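Local structure of cephalosporin hydroxylase CMCI (Streptomyces clavuligerus, 2BM8) at residues 137-142 against 159-164; 153-158 against 175-180; 188-193 against 223-228; 82-87 against 149-154. The protein probably takes part in cephamycin biosynthesis, helping to install the methoxy group on the cephalosporin nucleus. The protein carries 3 engineered substitutions. One frame throughout, in Å; residues are numbered along the deposited sequence.

The four contacts are spread round the strand ends of one mixed sheet whose strand order, 3-2-1-4-5-7-6, is that of the class I methyltransferase fold. Contacts 2 and 4 share His153 and Pro154, have centres about 6 Å apart and lie where strands 84-88 and 155-159 begin. Contact 1 lies about 17 Å from contact 2, centre to centre, where strand 155-159 has run its course. Contact 3 is another 17 Å from contact 1, and the two touch through His162 packed on Met188. No ligand is bound in this apo model; relatives usually hold their cofactor at the C-terminal strand ends, near contact 1, where engineered Asn160 probably hydrogen-bonds Glu87 of segment 82-87.

Contact 1: residues 137-142 against 159-164; sequences GDCSDL and DNAHAN. Engineered in segment 159-164: Asn160 (natural residue Asp).
Cys139 and Asn164 face each other where two loops meet at the C-terminal ends of strands 132-136 and 155-159, the side of the sheet on which class I methyltransferases with this Rossmann-like fold usually hold their cofactor. Cys139 is one of the two corner residues of a type I turn running from Asp138 to Asp141, and its side chain leans across to the other loop. With SG beside the backbone N (chi1 -72°), the sulfur comes 4.1 Å from Ala161 CB, while Cys139 CB rests 3.8 Å from Ala163 CB. The methyls of Ala161 and Ala163 thus both meet the Cys139 side chain, and Leu88 of strand 84-88 touches both Cys139 and Ala161.

Asn164, at the N-cap position of helix 165-175, reaches the backbone of the same turn. Its CB lies 3.5 Å from Cys139 O, and the amide, carried across by a CG that points away from the backbone N (chi1 -166°), brings ND2 to 3.4 Å from the same Cys139 O. That bond is weak though fairly straight, at 153°. The amide's stronger partner is Asn167, whose ND2 donates to Asn164 OD1, so both ends of the group are used. Asp159 shapes the loop after the strand through an Asx turn, widened to an Asx motif by His162 N: Ala161 N reaches OD2 of Asp159 from above the carboxylate plane at 3.0 Å, and His162 N meets the syn lone pair of that same Asp159 OD2 at 2.8 Å.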
loop_
_atom_site.group_PDB
_atom_site.type_symbol
_atom_site.label_atom_id
_atom_site.label_comp_id
_atom_site.label_asym_id
_atom_site.label_seq_id
_atom_site.Cartn_x
_atom_site.Cartn_y
_atom_site.Cartn_z
ATOM N N GLY B 137 6.219 40.720 -16.366
ATOM C CA GLY B 137 6.182 40.169 -17.710
ATOM C C GLY B 137 4.854 39.573 -18.151
ATOM O O GLY B 137 3.802 39.862 -17.595
ATOM N N ASP B 138 4.925 38.707 -19.154
ATOM C CA ASP B 138 3.761 38.277 -19.912
ATOM C C ASP B 138 4.226 37.113 -20.803
ATOM O O ASP B 138 4.989 37.306 -21.754
ATOM C CB ASP B 138 3.228 39.471 -20.728
ATOM C CG ASP B 138 2.085 39.102 -21.669
ATOM O OD1 ASP B 138 1.748 39.939 -22.548
ATOM O OD2 ASP B 138 1.467 38.015 -21.607
ATOM N N CYS B 139 3.783 35.902 -20.478
ATOM C CA CYS B 139 4.284 34.703 -21.149
ATOM C C CYS B 139 4.035 34.657 -22.657
ATOM O O CYS B 139 4.883 34.176 -23.409
ATOM C CB CYS B 139 3.717 33.450 -20.483
ATOM S SG CYS B 139 4.445 33.146 -18.857
ATOM N N SER B 140 2.891 35.166 -23.105
ATOM C CA SER B 140 2.517 35.049 -24.519
ATOM C C SER B 140 3.261 36.048 -25.434
ATOM O O SER B 140 3.225 35.918 -26.662
ATOM C CB SER B 140 0.990 35.159 -24.689
ATOM O OG SER B 140 0.589 36.479 -24.997
ATOM N N ASP B 141 3.928 37.037 -24.833
ATOM C CA ASP B 141 4.758 37.995 -25.567
ATOM C C ASP B 141 6.235 37.683 -25.273
ATOM O O ASP B 141 6.687 37.849 -24.148
ATOM C CB ASP B 141 4.384 39.421 -25.146
ATOM C CG ASP B 141 5.223 40.494 -25.837
ATOM O OD1 ASP B 141 4.915 41.692 -25.651
ATOM O OD2 ASP B 141 6.202 40.247 -26.571
ATOM N N LEU B 142 6.973 37.234 -26.289
ATOM C CA LEU B 142 8.349 36.750 -26.109
ATOM C C LEU B 142 9.384 37.863 -25.878
ATOM O O LEU B 142 10.415 37.627 -25.251
ATOM C CB LEU B 142 8.782 35.887 -27.304
ATOM C CG LEU B 142 8.156 34.493 -27.434
ATOM C CD1 LEU B 142 8.476 33.880 -28.800
ATOM C CD2 LEU B 142 8.619 33.559 -26.312
ATOM N N ASP B 159 10.571 27.372 -14.931
ATOM C CA ASP B 159 9.170 27.627 -15.217
ATOM C C ASP B 159 8.243 27.159 -14.084
ATOM O O ASP B 159 8.163 25.974 -13.799
ATOM C CB ASP B 159 8.775 26.907 -16.499
ATOM C CG ASP B 159 7.309 27.029 -16.783
ATOM O OD1 ASP B 159 6.673 25.993 -17.130
ATOM O OD2 ASP B 159 6.724 28.134 -16.656
ATOM N N ASN B 160 7.560 28.109 -13.445
ATOM C CA ASN B 160 6.446 27.837 -12.520
ATOM C C ASN B 160 5.116 28.411 -13.040
ATOM O O ASN B 160 4.119 28.362 -12.349
ATOM C CB ASN B 160 6.741 28.403 -11.121
ATOM C CG ASN B 160 7.661 27.502 -10.299
ATOM O OD1 ASN B 160 7.284 26.383 -9.918
ATOM N ND2 ASN B 160 8.874 27.983 -10.020
ATOM N N ALA B 161 5.092 28.937 -14.261
ATOM C CA ALA B 161 3.885 29.568 -14.809
ATOM C C ALA B 161 3.138 28.661 -15.796
ATOM O O ALA B 161 1.919 28.532 -15.737
ATOM C CB ALA B 161 4.247 30.904 -15.468
ATOM N N HIS B 162 3.891 28.051 -16.703
ATOM C CA HIS B 162 3.415 26.981 -17.585
ATOM C C HIS B 162 2.412 27.423 -18.658
ATOM O O HIS B 162 1.515 26.656 -19.011
ATOM C CB HIS B 162 2.775 25.829 -16.795
ATOM C CG HIS B 162 3.451 25.495 -15.500
ATOM N ND1 HIS B 162 4.457 24.563 -15.409
ATOM C CD2 HIS B 162 3.205 25.905 -14.234
ATOM C CE1 HIS B 162 4.824 24.437 -14.145
ATOM N NE2 HIS B 162 4.082 25.243 -13.413
ATOM N N ALA B 163 2.568 28.625 -19.203
ATOM C CA ALA B 163 1.615 29.137 -20.192
ATOM C C ALA B 163 2.072 28.927 -21.636
ATOM O O ALA B 163 1.392 28.257 -22.426
ATOM C CB ALA B 163 1.309 30.621 -19.922
ATOM N N ASN B 164 3.207 29.493 -22.010
ATOM C CA ASN B 164 3.649 29.422 -23.420
ATOM C C ASN B 164 4.953 28.649 -23.444
ATOM O O ASN B 164 5.851 28.952 -24.190
ATOM C CB ASN B 164 3.814 30.855 -23.960
ATOM C CG ASN B 164 3.942 30.936 -25.475
ATOM O OD1 ASN B 164 3.436 30.098 -26.227
ATOM N ND2 ASN B 164 4.620 31.985 -25.931
#

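Contact 2: residues 153-158 against 175-180; sequences HPLIFI and HLLEEG
His153 slides its imidazole between Glu178 and Leu155, a flat wedge in a narrow slot. Glu178 lays its carboxylate over one face, the two planes 30° apart, with OE2 of Glu178 3.8 Å above the centre of the His153 ring; Leu155 CB backs the opposite face near the rim. At the edge, in the plane, His153 CE1 lies 3.0 Å from Leu176 O. The ring's true polar partner is Asp181, whose OD2 takes a hydrogen bond from His153 ND1 as well as one from Glu178 N. An alanine here is likely to open the slot between Glu178 and Leu155 and to leave Asp181 without one of its donors.

Deeper in, the end of Leu176 fits the hollow between two strand residues: its CG is 4.4 Å from Leu155 CD2, and its CD2 4.3 Å from Phe157 CD1. Leu177 adds a second bump, crossing Leu155 at about a right angle, with Leu177 CD2 4.1 Å from Leu155 CD2. These residues pack the loop that follows helix 165-175 against the start of strand 155-159, closing one beta-alpha-beta crossover of the Rossmann-like sheet, from strand 155-159 through the helix to its parallel neighbour 182-185.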
loop_
_atom_site.group_PDB
_atom_site.type_symbol
_atom_site.label_atom_id
_atom_site.label_comp_id
_atom_site.label_asym_id
_atom_site.label_seq_id
_atom_site.Cartn_x
_atom_site.Cartn_y
_atom_site.Cartn_z
ATOM N N HIS B 153 26.399 33.657 -16.692
ATOM C CA HIS B 153 26.227 32.224 -16.790
ATOM C C HIS B 153 27.247 31.534 -15.893
ATOM O O HIS B 153 28.273 32.116 -15.578
ATOM C CB HIS B 153 26.399 31.792 -18.241
ATOM C CG HIS B 153 25.368 32.360 -19.167
ATOM N ND1 HIS B 153 24.585 31.572 -19.982
ATOM C CD2 HIS B 153 24.988 33.638 -19.407
ATOM C CE1 HIS B 153 23.775 32.340 -20.688
ATOM N NE2 HIS B 153 24.002 33.598 -20.360
ATOM N N PRO B 154 26.993 30.298 -15.473
ATOM C CA PRO B 154 25.803 29.518 -15.830
ATOM C C PRO B 154 24.475 30.079 -15.320
ATOM O O PRO B 154 24.416 31.014 -14.508
ATOM C CB PRO B 154 26.067 28.157 -15.167
ATOM C CG PRO B 154 27.503 28.118 -14.878
ATOM C CD PRO B 154 27.905 29.533 -14.614
ATOM N N LEU B 155 23.402 29.458 -15.787
ATOM C CA LEU B 155 22.067 29.988 -15.610
ATOM C C LEU B 155 21.051 28.878 -15.432
ATOM O O LEU B 155 21.059 27.894 -16.163
ATOM C CB LEU B 155 21.724 30.818 -16.831
ATOM C CG LEU B 155 20.400 31.571 -16.839
ATOM C CD1 LEU B 155 20.636 33.024 -17.323
ATOM C CD2 LEU B 155 19.377 30.865 -17.723
ATOM N N ILE B 156 20.185 29.025 -14.440
ATOM C CA ILE B 156 19.059 28.116 -14.264
ATOM C C ILE B 156 17.771 28.900 -14.528
ATOM O O ILE B 156 17.498 29.886 -13.860
ATOM C CB ILE B 156 19.039 27.540 -12.838
ATOM C CG1 ILE B 156 20.346 26.817 -12.532
ATOM C CG2 ILE B 156 17.826 26.612 -12.649
ATOM C CD1 ILE B 156 20.462 26.382 -11.084
ATOM N N PHE B 157 16.999 28.443 -15.507
ATOM C CA PHE B 157 15.709 29.021 -15.854
ATOM C C PHE B 157 14.622 28.074 -15.352
ATOM O O PHE B 157 14.588 26.913 -15.736
ATOM C CB PHE B 157 15.619 29.190 -17.373
ATOM C CG PHE B 157 14.396 29.929 -17.836
ATOM C CD1 PHE B 157 14.499 31.229 -18.326
ATOM C CD2 PHE B 157 13.137 29.334 -17.773
ATOM C CE1 PHE B 157 13.374 31.920 -18.750
ATOM C CE2 PHE B 157 12.002 30.023 -18.184
ATOM C CZ PHE B 157 12.118 31.318 -18.675
ATOM N N ILE B 158 13.730 28.567 -14.506
ATOM C CA ILE B 158 12.713 27.726 -13.871
ATOM C C ILE B 158 11.319 28.221 -14.235
ATOM O O ILE B 158 10.947 29.345 -13.917
ATOM C CB ILE B 158 12.878 27.709 -12.335
ATOM C CG1 ILE B 158 14.324 27.381 -11.969
ATOM C CG2 ILE B 158 11.926 26.680 -11.699
ATOM C CD1 ILE B 158 14.606 27.437 -10.511
ATOM N N HIS B 175 18.359 31.962 -27.831
ATOM C CA HIS B 175 18.734 33.329 -27.439
ATOM C C HIS B 175 19.332 33.475 -26.026
ATOM O O HIS B 175 19.844 34.538 -25.693
ATOM C CB HIS B 175 17.512 34.264 -27.564
ATOM C CG HIS B 175 16.955 34.358 -28.958
ATOM N ND1 HIS B 175 15.786 33.728 -29.341
ATOM C CD2 HIS B 175 17.415 35.003 -30.062
ATOM C CE1 HIS B 175 15.555 33.976 -30.621
ATOM N NE2 HIS B 175 16.527 34.747 -31.079
ATOM N N LEU B 176 19.282 32.427 -25.204
ATOM C CA LEU B 176 19.682 32.538 -23.799
ATOM C C LEU B 176 20.674 31.489 -23.300
ATOM O O LEU B 176 21.721 31.840 -22.783
ATOM C CB LEU B 176 18.444 32.517 -22.890
ATOM C CG LEU B 176 18.654 33.020 -21.453
ATOM C CD1 LEU B 176 19.548 34.256 -21.381
ATOM C CD2 LEU B 176 17.324 33.310 -20.788
ATOM N N LEU B 177 20.342 30.212 -23.437
ATOM C CA LEU B 177 21.105 29.153 -22.791
ATOM C C LEU B 177 22.445 28.907 -23.478
ATOM O O LEU B 177 22.560 28.961 -24.700
ATOM C CB LEU B 177 20.305 27.850 -22.766
ATOM C CG LEU B 177 18.865 27.912 -22.238
ATOM C CD1 LEU B 177 18.148 26.625 -22.574
ATOM C CD2 LEU B 177 18.792 28.176 -20.740
ATOM N N GLU B 178 23.464 28.654 -22.669
ATOM C CA GLU B 178 24.700 28.077 -23.150
ATOM C C GLU B 178 24.789 26.656 -22.617
ATOM O O GLU B 178 23.988 26.243 -21.797
ATOM C CB GLU B 178 25.900 28.874 -22.647
ATOM C CG GLU B 178 25.836 30.380 -22.874
ATOM C CD GLU B 178 26.965 31.110 -22.164
ATOM O OE1 GLU B 178 27.510 30.563 -21.170
ATOM O OE2 GLU B 178 27.325 32.225 -22.603
ATOM N N GLU B 179 25.797 25.929 -23.061
ATOM C CA GLU B 179 26.001 24.552 -22.635
ATOM C C GLU B 179 26.122 24.479 -21.105
ATOM O O GLU B 179 26.847 25.257 -20.506
ATOM C CB GLU B 179 27.245 23.983 -23.326
ATOM C CG GLU B 179 27.693 22.638 -22.789
ATOM C CD GLU B 179 28.839 22.044 -23.585
ATOM O OE1 GLU B 179 29.345 22.718 -24.513
ATOM O OE2 GLU B 179 29.231 20.897 -23.289
ATOM N N GLY B 180 25.393 23.556 -20.483
ATOM C CA GLY B 180 25.372 23.441 -19.032
ATOM C C GLY B 180 24.180 24.097 -18.348
ATOM O O GLY B 180 23.788 23.647 -17.265
#

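Contact 3: residues 188-193 against 223-228; sequences MIPYWY and QLDRGV
Arg226 sets off with CG beside its own backbone N (chi1 -68°) and then bends at chi3 (-77°), which carries the guanidinium back across Pro190. There NH2 of Arg226 lies 3.7 Å from Pro190 CB, the cation crossing the proline obliquely, at its CB and CG, in the first turn of helix 189-195. The same guanidinium grips Asp225 side-on: Arg226 NE meets Asp225 OD1 at 3.0 Å, and Arg226 NH2 meets Asp225 OD2 at 3.2 Å. Both oxygens lie close to the guanidinium plane but are approached from above the carboxylate plane.

Alongside, Ile189 reaches the backbone of the type II turn from Leu224 to Gly227: its CG2 is 3.6 Å from Arg226 O and its CD1 4.0 Å from Gly227 CA. The turn closes through Gly227 N to Leu224 O at 2.9 Å. Trp41 of the third subunit donates to Arg226 O and meets the Tyr193 ring edge-to-face. Arg46 of that subunit brings a second positive charge near Arg226 NE, with a long, weak ion pair to Asp225 OD1. Asp225 would probably offset the two charges in part, while across the contact itself the grip is apolar carbon on cation and backbone.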
loop_
_atom_site.group_PDB
_atom_site.type_symbol
_atom_site.label_atom_id
_atom_site.label_comp_id
_atom_site.label_asym_id
_atom_site.label_seq_id
_atom_site.Cartn_x
_atom_site.Cartn_y
_atom_site.Cartn_z
ATOM N N MET B 188 4.366 20.388 -13.903
ATOM C CA MET B 188 3.405 20.260 -14.989
ATOM C C MET B 188 3.658 19.141 -16.000
ATOM O O MET B 188 2.697 18.634 -16.584
ATOM C CB MET B 188 3.243 21.596 -15.730
ATOM C CG MET B 188 1.939 21.688 -16.544
ATOM S SD MET B 188 0.390 21.359 -15.592
ATOM C CE MET B 188 -0.163 23.042 -15.212
ATOM N N ILE B 189 4.915 18.739 -16.202
ATOM C CA ILE B 189 5.213 17.787 -17.278
ATOM C C ILE B 189 4.479 16.452 -17.162
ATOM O O ILE B 189 3.963 15.966 -18.145
ATOM C CB ILE B 189 6.734 17.607 -17.486
ATOM C CG1 ILE B 189 7.199 18.642 -18.511
ATOM C CG2 ILE B 189 7.081 16.203 -17.979
ATOM C CD1 ILE B 189 8.664 18.772 -18.669
ATOM N N PRO B 190 4.436 15.840 -15.995
ATOM C CA PRO B 190 3.642 14.620 -15.812
ATOM C C PRO B 190 2.162 14.759 -16.149
ATOM O O PRO B 190 1.607 13.791 -16.647
ATOM C CB PRO B 190 3.825 14.317 -14.326
ATOM C CG PRO B 190 5.176 14.853 -14.050
ATOM C CD PRO B 190 5.164 16.188 -14.769
ATOM N N TYR B 191 1.551 15.914 -15.889
ATOM C CA TYR B 191 0.147 16.150 -16.257
ATOM C C TYR B 191 -0.058 16.322 -17.777
ATOM O O TYR B 191 -1.009 15.814 -18.332
ATOM C CB TYR B 191 -0.435 17.349 -15.480
ATOM C CG TYR B 191 -0.471 17.136 -13.976
ATOM C CD1 TYR B 191 0.629 17.443 -13.186
ATOM C CD2 TYR B 191 -1.601 16.618 -13.347
ATOM C CE1 TYR B 191 0.623 17.239 -11.811
ATOM C CE2 TYR B 191 -1.631 16.418 -11.969
ATOM C CZ TYR B 191 -0.512 16.734 -11.207
ATOM O OH TYR B 191 -0.526 16.545 -9.844
ATOM N N TRP B 192 0.835 17.043 -18.441
ATOM C CA TRP B 192 0.791 17.162 -19.891
ATOM C C TRP B 192 0.951 15.799 -20.581
ATOM O O TRP B 192 0.342 15.568 -21.604
ATOM C CB TRP B 192 1.877 18.112 -20.404
ATOM C CG TRP B 192 1.616 19.556 -20.151
ATOM C CD1 TRP B 192 0.407 20.153 -19.964
ATOM C CD2 TRP B 192 2.592 20.597 -20.071
ATOM N NE1 TRP B 192 0.573 21.501 -19.759
ATOM C CE2 TRP B 192 1.906 21.802 -19.823
ATOM C CE3 TRP B 192 3.986 20.635 -20.178
ATOM C CZ2 TRP B 192 2.561 23.033 -19.674
ATOM C CZ3 TRP B 192 4.642 21.870 -20.037
ATOM C CH2 TRP B 192 3.923 23.047 -19.791
ATOM N N TYR B 193 1.765 14.913 -20.020
ATOM C CA TYR B 193 1.951 13.585 -20.581
ATOM C C TYR B 193 0.727 12.701 -20.345
ATOM O O TYR B 193 0.421 11.815 -21.153
ATOM C CB TYR B 193 3.188 12.907 -19.990
ATOM C CG TYR B 193 3.444 11.543 -20.576
ATOM C CD1 TYR B 193 3.600 11.375 -21.945
ATOM C CD2 TYR B 193 3.522 10.416 -19.771
ATOM C CE1 TYR B 193 3.842 10.109 -22.502
ATOM C CE2 TYR B 193 3.769 9.138 -20.325
ATOM C CZ TYR B 193 3.924 9.003 -21.687
ATOM O OH TYR B 193 4.156 7.765 -22.244
ATOM N N GLN B 223 8.109 17.153 -7.292
ATOM C CA GLN B 223 7.867 18.422 -7.990
ATOM C C GLN B 223 8.718 18.580 -9.256
ATOM O O GLN B 223 8.275 19.186 -10.223
ATOM C CB GLN B 223 8.078 19.633 -7.064
ATOM C CG GLN B 223 6.930 19.881 -6.053
ATOM C CD GLN B 223 7.300 20.930 -5.011
ATOM O OE1 GLN B 223 8.441 20.934 -4.508
ATOM N NE2 GLN B 223 6.341 21.821 -4.670
ATOM N N LEU B 224 9.932 18.052 -9.255
ATOM C CA LEU B 224 10.808 18.168 -10.408
ATOM C C LEU B 224 10.759 16.955 -11.335
ATOM O O LEU B 224 11.403 16.952 -12.364
ATOM C CB LEU B 224 12.236 18.351 -9.932
ATOM C CG LEU B 224 12.491 19.578 -9.088
ATOM C CD1 LEU B 224 13.894 19.507 -8.527
ATOM C CD2 LEU B 224 12.275 20.827 -9.924
ATOM N N ASP B 225 10.005 15.934 -10.936
ATOM C CA ASP B 225 9.814 14.683 -11.665
ATOM C C ASP B 225 9.861 14.878 -13.161
ATOM O O ASP B 225 9.023 15.589 -13.719
ATOM C CB ASP B 225 8.429 14.109 -11.297
ATOM C CG ASP B 225 8.245 12.664 -11.719
ATOM O OD1 ASP B 225 9.101 12.070 -12.388
ATOM O OD2 ASP B 225 7.233 12.025 -11.414
ATOM N N ARG B 226 10.848 14.246 -13.797
ATOM C CA ARG B 226 10.965 14.184 -15.257
ATOM C C ARG B 226 10.931 15.554 -15.965
ATOM O O ARG B 226 10.540 15.623 -17.130
ATOM C CB ARG B 226 9.866 13.275 -15.824
ATOM C CG ARG B 226 9.996 11.796 -15.475
ATOM C CD ARG B 226 8.744 10.975 -15.817
ATOM N NE ARG B 226 7.683 11.184 -14.827
ATOM C CZ ARG B 226 6.411 10.824 -14.972
ATOM N NH1 ARG B 226 5.982 10.234 -16.076
ATOM N NH2 ARG B 226 5.547 11.073 -14.000
ATOM N N GLY B 227 11.366 16.615 -15.278
ATOM C CA GLY B 227 11.255 17.985 -15.779
ATOM C C GLY B 227 12.535 18.807 -15.745
ATOM O O GLY B 227 12.508 20.004 -16.037
ATOM N N VAL B 228 13.660 18.169 -15.417
ATOM C CA VAL B 228 14.935 18.856 -15.277
ATOM C C VAL B 228 15.711 18.682 -16.573
ATOM O O VAL B 228 16.202 17.593 -16.864
ATOM C CB VAL B 228 15.756 18.280 -14.094
ATOM C CG1 VAL B 228 17.112 18.990 -13.964
ATOM C CG2 VAL B 228 14.975 18.379 -12.793
#

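Contact 4: residues 82-87 against 149-154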
loop_
_atom_site.group_PDB
_atom_site.type_symbol
_atom_site.label_atom_id
_atom_site.label_comp_id
_atom_site.label_asym_id
_atom_site.label_seq_id
_atom_site.Cartn_x
_atom_site.Cartn_y
_atom_site.Cartn_z
ATOM N N PRO B 82 25.614 28.633 -10.343
ATOM C CA PRO B 82 25.004 29.553 -11.301
ATOM C C PRO B 82 25.223 31.011 -10.932
ATOM O O PRO B 82 25.073 31.364 -9.772
ATOM C CB PRO B 82 23.508 29.214 -11.218
ATOM C CG PRO B 82 23.320 28.638 -9.866
ATOM C CD PRO B 82 24.598 27.887 -9.586
ATOM N N ARG B 83 25.593 31.825 -11.915
ATOM C CA ARG B 83 25.593 33.279 -11.769
ATOM C C ARG B 83 24.182 33.906 -11.857
ATOM O O ARG B 83 23.982 35.033 -11.410
ATOM C CB ARG B 83 26.522 33.913 -12.818
ATOM C CG ARG B 83 28.025 33.741 -12.526
ATOM C CD ARG B 83 28.664 34.923 -11.793
ATOM N NE ARG B 83 29.411 35.790 -12.715
ATOM C CZ ARG B 83 29.276 37.112 -12.827
ATOM N NH1 ARG B 83 28.425 37.798 -12.069
ATOM N NH2 ARG B 83 30.019 37.767 -13.710
ATOM N N THR B 84 23.209 33.189 -12.423
ATOM C CA THR B 84 21.861 33.728 -12.594
ATOM C C THR B 84 20.798 32.649 -12.403
ATOM O O THR B 84 20.850 31.615 -13.040
ATOM C CB THR B 84 21.679 34.352 -14.006
ATOM O OG1 THR B 84 22.749 35.256 -14.315
ATOM C CG2 THR B 84 20.421 35.226 -14.058
ATOM N N ILE B 85 19.833 32.898 -11.528
ATOM C CA ILE B 85 18.663 32.044 -11.425
ATOM C C ILE B 85 17.407 32.845 -11.745
ATOM O O ILE B 85 17.155 33.864 -11.122
ATOM C CB ILE B 85 18.581 31.447 -10.028
ATOM C CG1 ILE B 85 19.749 30.475 -9.821
ATOM C CG2 ILE B 85 17.245 30.734 -9.827
ATOM C CD1 ILE B 85 19.957 30.100 -8.389
ATOM N N VAL B 86 16.642 32.369 -12.726
ATOM C CA VAL B 86 15.400 32.988 -13.171
ATOM C C VAL B 86 14.175 32.156 -12.771
ATOM O O VAL B 86 14.112 30.968 -13.064
ATOM C CB VAL B 86 15.374 33.096 -14.696
ATOM C CG1 VAL B 86 14.086 33.758 -15.161
ATOM C CG2 VAL B 86 16.590 33.870 -15.222
ATOM N N GLU B 87 13.204 32.794 -12.113
ATOM C CA GLU B 87 11.911 32.182 -11.801
ATOM C C GLU B 87 10.840 32.837 -12.641
ATOM O O GLU B 87 10.593 34.012 -12.475
ATOM C CB GLU B 87 11.541 32.411 -10.332
ATOM C CG GLU B 87 11.958 31.290 -9.401
ATOM C CD GLU B 87 11.054 30.078 -9.496
ATOM O OE1 GLU B 87 10.290 29.978 -10.484
ATOM O OE2 GLU B 87 11.103 29.236 -8.571
ATOM N N ARG B 149 19.145 38.554 -21.467
ATOM C CA ARG B 149 20.152 37.842 -22.256
ATOM C C ARG B 149 21.488 38.497 -21.883
ATOM O O ARG B 149 22.561 37.939 -22.072
ATOM C CB ARG B 149 19.929 38.038 -23.760
ATOM C CG ARG B 149 18.567 37.618 -24.290
ATOM C CD ARG B 149 18.173 38.314 -25.587
ATOM N NE ARG B 149 18.811 37.683 -26.741
ATOM C CZ ARG B 149 19.968 38.059 -27.296
ATOM N NH1 ARG B 149 20.660 39.108 -26.851
ATOM N NH2 ARG B 149 20.430 37.374 -28.332
ATOM N N GLU B 150 21.376 39.730 -21.401
ATOM C CA GLU B 150 22.456 40.474 -20.779
ATOM C C GLU B 150 23.060 39.812 -19.502
ATOM O O GLU B 150 24.106 40.258 -19.021
ATOM C CB GLU B 150 21.904 41.889 -20.494
ATOM C CG GLU B 150 22.809 42.882 -19.777
ATOM C CD GLU B 150 22.201 43.379 -18.465
ATOM O OE1 GLU B 150 21.154 44.074 -18.522
ATOM O OE2 GLU B 150 22.762 43.076 -17.378
ATOM N N MET B 151 22.445 38.750 -18.971
ATOM C CA MET B 151 22.875 38.180 -17.679
ATOM C C MET B 151 23.975 37.126 -17.770
ATOM O O MET B 151 24.287 36.615 -18.843
ATOM C CB MET B 151 21.680 37.612 -16.908
ATOM C CG MET B 151 20.745 38.690 -16.366
ATOM S SD MET B 151 21.220 39.549 -14.851
ATOM C CE MET B 151 22.389 40.800 -15.460
ATOM N N ALA B 152 24.560 36.822 -16.613
ATOM C CA ALA B 152 25.744 35.969 -16.529
ATOM C C ALA B 152 25.396 34.485 -16.419
ATOM O O ALA B 152 24.270 34.110 -16.099
ATOM C CB ALA B 152 26.610 36.390 -15.354
ATOM N N HIS B 153 26.399 33.657 -16.692
ATOM C CA HIS B 153 26.227 32.224 -16.790
ATOM C C HIS B 153 27.247 31.534 -15.893
ATOM O O HIS B 153 28.273 32.116 -15.578
ATOM C CB HIS B 153 26.399 31.792 -18.241
ATOM C CG HIS B 153 25.368 32.360 -19.167
ATOM N ND1 HIS B 153 24.585 31.572 -19.982
ATOM C CD2 HIS B 153 24.988 33.638 -19.407
ATOM C CE1 HIS B 153 23.775 32.340 -20.688
ATOM N NE2 HIS B 153 24.002 33.598 -20.360
ATOM N N PRO B 154 26.993 30.298 -15.473
ATOM C CA PRO B 154 25.803 29.518 -15.830
ATOM C C PRO B 154 24.475 30.079 -15.320
ATOM O O PRO B 154 24.416 31.014 -14.508
ATOM C CB PRO B 154 26.067 28.157 -15.167
ATOM C CG PRO B 154 27.503 28.118 -14.878
ATOM C CD PRO B 154 27.905 29.533 -14.614
#
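Thr84 and Ala152 form the tight core: OG1 of Thr84 donates to Ala152 O at 2.6 Å, coming in tilted 30° from the carbonyl plane. The torsion that sets OG1 beside the backbone N (chi1 -50°) sends the methyl the other way, so that Thr84 CG2 packs 3.9 Å from Met151 CB. Next to it, Thr84 N bonds Pro154 O at 3.2 Å, nearly along the C=O axis, and Arg83 N adds a weak bond to the same oxygen. Arg83 CB, 3.5 Å from Ala152 CB, belongs to this close-packed part too. A valine in place of Thr84 would probably leave Ala152 O without its hydroxyl donor and the loop less firmly fixed to the strand.

The solvent side is looser. Arg83, an exposed residue, bends at chi2 and chi3 and folds its guanidinium over a methyl, with Ala152 CB 3.7 Å above the centre of the plane. Its NH1 has a long, weak ion pair with Asp109.

These bonds start the parallel pairing of strand 84-88 with strand 155-159, continued by Ile156 bonding both Thr84 and Val86. Strand 111-116 flanks 84-88 on its other edge, Pro154 touches Leu80 of helix 67-80, and Ile85 packs on Phe99 of helix 94-106.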